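Local coordinates for biofilm-associated surface protein (Staphylococcus aureus, PDB 7C7U), which takes part in cell adhesion and biofilm formation as a cell wall-anchored, calcium-binding surface protein and probably acts as a switch that modulates functional amyloid assembly, at residues A33-D38 with Y70-K75; V196-N201 with A365-D370. All blocks are in the same frame, centred on the assembly; numbering follows the deposited sequence.

Interaction 1: A33-D38 with Y70-K75; sequences ASMLFD and YKIDLK
Leu74 sets one of its methyl groups squarely on the ring of Phe37, and two residues earlier in each segment Met35 meets Ile72. The backbones of 33-38 and 70-75 run in the same direction with Met35 opposite Ile72 and Phe37 opposite Leu74, but the CA atoms of the latter pair stand 8.6 Å apart and no hydrogen bond joins the segments. The contact is therefore packing between two layers, not pairing within a sheet.

Leu74 can be followed outward. Its CB points toward 33-38 without yet reaching it, and CG, placed anti to the backbone N (chi1 174°), directs both methyls at the ring. There they divide the work. Leu74 CD1 stands over the middle of one face, 4.0 Å from the Phe37 ring centroid and only 10° off the ring normal, a well-centred CH-pi contact. The other methyl lies toward the margin of the ring and is nearest to one ring carbon, Leu74 CD2 lying 3.9 Å from Phe37 CE1. The side chains meet at about a right angle.

The second pair is slighter. Met35 bends along its chain, which brings the sulfur to the CG1 branch of Ile72, with Met35 SD 4.0 Å from Ile72 CG1. All four side chains are buried and apolar.

Other residues close the site: Phe55 and His165 add ring contacts to Phe37, the latter edge-to-face, while Phe126 touches both Met35 and Ile72. Strand 36-39 is hydrogen-bonded to strand 52-61, whereas strand 70-76 lies between strands 113-117 and 163-171, so the contact joins two separated parts of one mixed sheet.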
# COMPACT_ATOMS: atom_id res chain seq x y z
N ALA A 33 -18.47 10.14 -6.04
CA ALA A 33 -17.70 10.63 -7.17
C ALA A 33 -16.37 11.22 -6.68
O ALA A 33 -16.10 11.33 -5.47
CB ALA A 33 -18.51 11.65 -7.96
N SER A 34 -15.53 11.62 -7.62
CA SER A 34 -14.25 12.22 -7.25
C SER A 34 -14.48 13.60 -6.65
O SER A 34 -15.29 14.39 -7.14
CB SER A 34 -13.33 12.32 -8.46
OG SER A 34 -11.96 12.32 -8.07
N MET A 35 -13.77 13.88 -5.57
CA MET A 35 -13.78 15.20 -4.97
C MET A 35 -12.70 16.04 -5.63
O MET A 35 -11.72 15.51 -6.14
CB MET A 35 -13.54 15.08 -3.47
CG MET A 35 -14.64 14.31 -2.80
SD MET A 35 -14.80 14.98 -1.16
CE MET A 35 -14.72 16.69 -1.58
N LEU A 36 -12.93 17.35 -5.69
CA LEU A 36 -12.02 18.27 -6.38
C LEU A 36 -11.63 19.40 -5.44
O LEU A 36 -12.46 20.26 -5.14
CB LEU A 36 -12.65 18.84 -7.65
CG LEU A 36 -12.36 18.18 -9.00
CD1 LEU A 36 -12.82 16.72 -9.03
CD2 LEU A 36 -12.98 18.99 -10.16
N PHE A 37 -10.37 19.42 -5.02
CA PHE A 37 -9.81 20.48 -4.20
C PHE A 37 -9.28 21.57 -5.13
O PHE A 37 -8.45 21.29 -6.00
CB PHE A 37 -8.71 19.89 -3.31
CG PHE A 37 -8.04 20.88 -2.42
CD1 PHE A 37 -8.72 21.45 -1.35
CD2 PHE A 37 -6.71 21.21 -2.63
CE1 PHE A 37 -8.08 22.37 -0.51
CE2 PHE A 37 -6.06 22.10 -1.80
CZ PHE A 37 -6.74 22.69 -0.74
N ASP A 38 -9.77 22.79 -4.97
CA ASP A 38 -9.55 23.89 -5.91
C ASP A 38 -8.94 25.07 -5.16
O ASP A 38 -9.65 26.03 -4.83
CB ASP A 38 -10.89 24.23 -6.58
CG ASP A 38 -10.82 25.35 -7.59
OD1 ASP A 38 -9.72 25.82 -7.94
OD2 ASP A 38 -11.89 25.77 -8.07
N TYR A 70 -18.67 8.38 6.62
CA TYR A 70 -17.76 8.80 5.57
C TYR A 70 -17.30 10.24 5.82
O TYR A 70 -18.13 11.13 6.05
CB TYR A 70 -18.41 8.65 4.20
CG TYR A 70 -18.63 7.21 3.83
CD1 TYR A 70 -17.56 6.38 3.58
CD2 TYR A 70 -19.91 6.67 3.76
CE1 TYR A 70 -17.74 5.06 3.26
CE2 TYR A 70 -20.11 5.33 3.43
CZ TYR A 70 -19.02 4.54 3.18
OH TYR A 70 -19.18 3.21 2.85
N LYS A 71 -15.99 10.45 5.75
CA LYS A 71 -15.36 11.71 6.09
C LYS A 71 -14.66 12.30 4.88
O LYS A 71 -14.30 11.59 3.94
CB LYS A 71 -14.34 11.52 7.21
CG LYS A 71 -14.82 10.66 8.38
CD LYS A 71 -15.38 11.56 9.47
CE LYS A 71 -16.03 10.77 10.58
NZ LYS A 71 -16.93 11.64 11.40
N ILE A 72 -14.45 13.61 4.91
CA ILE A 72 -13.64 14.29 3.91
C ILE A 72 -12.25 14.49 4.51
O ILE A 72 -12.11 15.03 5.61
CB ILE A 72 -14.27 15.63 3.51
CG1 ILE A 72 -15.59 15.38 2.78
CG2 ILE A 72 -13.32 16.45 2.65
CD1 ILE A 72 -16.36 16.66 2.55
N ASP A 73 -11.22 14.01 3.81
CA ASP A 73 -9.85 14.10 4.29
C ASP A 73 -9.03 14.96 3.35
O ASP A 73 -9.03 14.73 2.13
CB ASP A 73 -9.19 12.72 4.43
CG ASP A 73 -9.52 12.08 5.74
OD1 ASP A 73 -10.46 12.59 6.38
OD2 ASP A 73 -8.84 11.12 6.16
N LEU A 74 -8.35 15.94 3.92
CA LEU A 74 -7.45 16.82 3.19
C LEU A 74 -6.04 16.63 3.74
O LEU A 74 -5.80 16.89 4.92
CB LEU A 74 -7.87 18.27 3.33
CG LEU A 74 -6.94 19.30 2.73
CD1 LEU A 74 -6.74 19.04 1.26
CD2 LEU A 74 -7.55 20.70 2.93
N LYS A 75 -5.13 16.21 2.87
CA LYS A 75 -3.75 15.93 3.26
C LYS A 75 -2.82 16.91 2.57
O LYS A 75 -2.82 16.99 1.34
CB LYS A 75 -3.36 14.50 2.89
CG LYS A 75 -1.90 14.17 3.13
CD LYS A 75 -1.62 12.69 2.93
CE LYS A 75 -0.12 12.44 2.82
NZ LYS A 75 0.66 12.93 4.01

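Interaction 2: V196-N201 with A365-D370; sequences VNLENN and AGYLTD
Leu198, in the final turn of helix 193-199, presses its methyls against Tyr367 and, more lightly, Thr369 of the strand opposite. The segment starts at Val196, whose side chain packs on Asp43 and whose carbonyl receives a weak hydrogen bond from the backbone N of Asn200 as the helix runs out.

Leu198 carries the whole contact from the helix side. Its CG lies anti to the carbonyl carbon (chi1 -82°), which sends the branch point out from the helix toward the strand. Leu198 CD1 comes over a face of the Tyr367 ring, 3.8 Å from the centroid. It sits 29° off the normal because it is shifted toward the phenol end, where Leu198 CD1 is 3.4 Å from Tyr367 CZ, a close fit. The other methyl hangs over the same face, out beyond the CE2 rim, with Leu198 CD2 3.8 Å from Tyr367 CE2. It also touches the methyl of Thr369, Leu198 CD2 to Thr369 CG2 being 4.2 Å. That threonine methyl lies in the plane of the tyrosine ring at its edge, while Thr369 OG1 turns to a hydrogen bond with Asn254.

Next in line, Glu199 forms a salt bridge with Lys41. Asn200 is the first residue to abandon helical geometry, and Asn201 N bonds to Leu198 O at 2.9 Å, tying the turn back to the residue that makes the contact; the Asn201 side chain rests on Ala374.

The helix end thus leans on the last residues of strand 359-369, an inner strand of a four-stranded antiparallel sheet, hydrogen-bonded on one side to strand 252-257 and on the other to strand 381-388.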
# COMPACT_ATOMS: atom_id res chain seq x y z
N VAL A 196 1.54 28.79 -14.79
CA VAL A 196 1.09 30.11 -14.35
C VAL A 196 0.80 31.01 -15.55
O VAL A 196 -0.20 31.74 -15.56
CB VAL A 196 2.14 30.74 -13.41
CG1 VAL A 196 1.94 32.27 -13.30
CG2 VAL A 196 2.09 30.09 -12.05
N ASN A 197 1.66 30.97 -16.58
CA ASN A 197 1.39 31.76 -17.78
C ASN A 197 0.11 31.31 -18.47
O ASN A 197 -0.60 32.13 -19.08
CB ASN A 197 2.57 31.67 -18.75
CG ASN A 197 3.81 32.37 -18.23
OD1 ASN A 197 3.78 33.02 -17.19
ND2 ASN A 197 4.93 32.22 -18.94
N LEU A 198 -0.18 30.01 -18.42
CA LEU A 198 -1.42 29.50 -19.01
C LEU A 198 -2.63 30.03 -18.26
O LEU A 198 -3.59 30.54 -18.87
CB LEU A 198 -1.40 27.96 -19.03
CG LEU A 198 -0.63 27.34 -20.20
CD1 LEU A 198 -0.11 25.94 -19.81
CD2 LEU A 198 -1.53 27.26 -21.43
N GLU A 199 -2.60 29.93 -16.92
CA GLU A 199 -3.68 30.46 -16.09
C GLU A 199 -3.88 31.95 -16.31
O GLU A 199 -4.99 32.47 -16.09
CB GLU A 199 -3.38 30.23 -14.62
CG GLU A 199 -3.55 28.79 -14.18
CD GLU A 199 -4.88 28.57 -13.52
OE1 GLU A 199 -5.20 29.34 -12.58
OE2 GLU A 199 -5.62 27.66 -13.96
N ASN A 200 -2.83 32.65 -16.71
CA ASN A 200 -2.90 34.09 -16.96
C ASN A 200 -3.16 34.43 -18.43
O ASN A 200 -3.13 35.61 -18.79
CB ASN A 200 -1.61 34.74 -16.43
CG ASN A 200 -1.60 34.82 -14.91
OD1 ASN A 200 -2.64 35.04 -14.30
ND2 ASN A 200 -0.43 34.63 -14.29
N ASN A 201 -3.47 33.45 -19.28
CA ASN A 201 -3.81 33.73 -20.68
C ASN A 201 -5.02 32.91 -21.10
O ASN A 201 -5.01 32.22 -22.12
CB ASN A 201 -2.61 33.46 -21.59
CG ASN A 201 -2.92 33.66 -23.07
OD1 ASN A 201 -3.64 34.59 -23.45
ND2 ASN A 201 -2.39 32.77 -23.92
N ALA A 365 0.27 16.97 -15.02
CA ALA A 365 -0.69 18.03 -15.34
C ALA A 365 -1.37 17.74 -16.68
O ALA A 365 -0.79 17.08 -17.56
CB ALA A 365 -0.03 19.43 -15.38
N GLY A 366 -2.59 18.26 -16.83
CA GLY A 366 -3.33 18.15 -18.07
C GLY A 366 -4.21 19.38 -18.22
O GLY A 366 -4.62 19.98 -17.23
N TYR A 367 -4.46 19.77 -19.46
CA TYR A 367 -5.26 20.97 -19.73
C TYR A 367 -5.63 21.00 -21.21
O TYR A 367 -4.97 20.37 -22.04
CB TYR A 367 -4.53 22.28 -19.33
CG TYR A 367 -3.17 22.47 -19.99
CD1 TYR A 367 -2.01 21.85 -19.46
CD2 TYR A 367 -3.02 23.27 -21.11
CE1 TYR A 367 -0.78 22.04 -20.05
CE2 TYR A 367 -1.79 23.45 -21.71
CZ TYR A 367 -0.67 22.84 -21.17
OH TYR A 367 0.55 23.01 -21.78
N LEU A 368 -6.71 21.72 -21.51
CA LEU A 368 -7.17 21.95 -22.87
C LEU A 368 -6.75 23.36 -23.30
O LEU A 368 -6.76 24.30 -22.50
CB LEU A 368 -8.70 21.82 -22.98
CG LEU A 368 -9.22 20.38 -22.81
CD1 LEU A 368 -10.69 20.34 -22.41
CD2 LEU A 368 -8.99 19.65 -24.13
N THR A 369 -6.43 23.50 -24.58
CA THR A 369 -6.09 24.80 -25.15
C THR A 369 -6.90 25.02 -26.41
O THR A 369 -7.29 24.06 -27.09
CB THR A 369 -4.60 24.93 -25.53
OG1 THR A 369 -4.21 23.79 -26.32
CG2 THR A 369 -3.71 25.07 -24.28
N ASP A 370 -7.16 26.28 -26.74
CA ASP A 370 -7.84 26.54 -28.00
C ASP A 370 -6.82 26.45 -29.14
O ASP A 370 -5.63 26.19 -28.93
CB ASP A 370 -8.59 27.88 -27.97
CG ASP A 370 -7.67 29.10 -27.88
OD1 ASP A 370 -6.46 29.00 -28.14
OD2 ASP A 370 -8.20 30.20 -27.56

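How the interactions relate
Interactions 1 and 2 follow one another along the chain and lie on the same side of its centre, 24 Å apart between centres; their nearest atoms are about 7 Å apart and do not touch. Interaction 1 is the deeper, buried in the N-terminal mixed sheet, whereas interaction 2 is partly buried and joins a short helix that follows that sheet to a separate four-stranded one. Neither segment pair supplies a calcium ligand. The Phe37 side chain is nevertheless about 13 Å from a bound calcium ion, and strand 70-76 runs directly into Asp77, which coordinates calcium together with Asn161, Lys162 and Asn164.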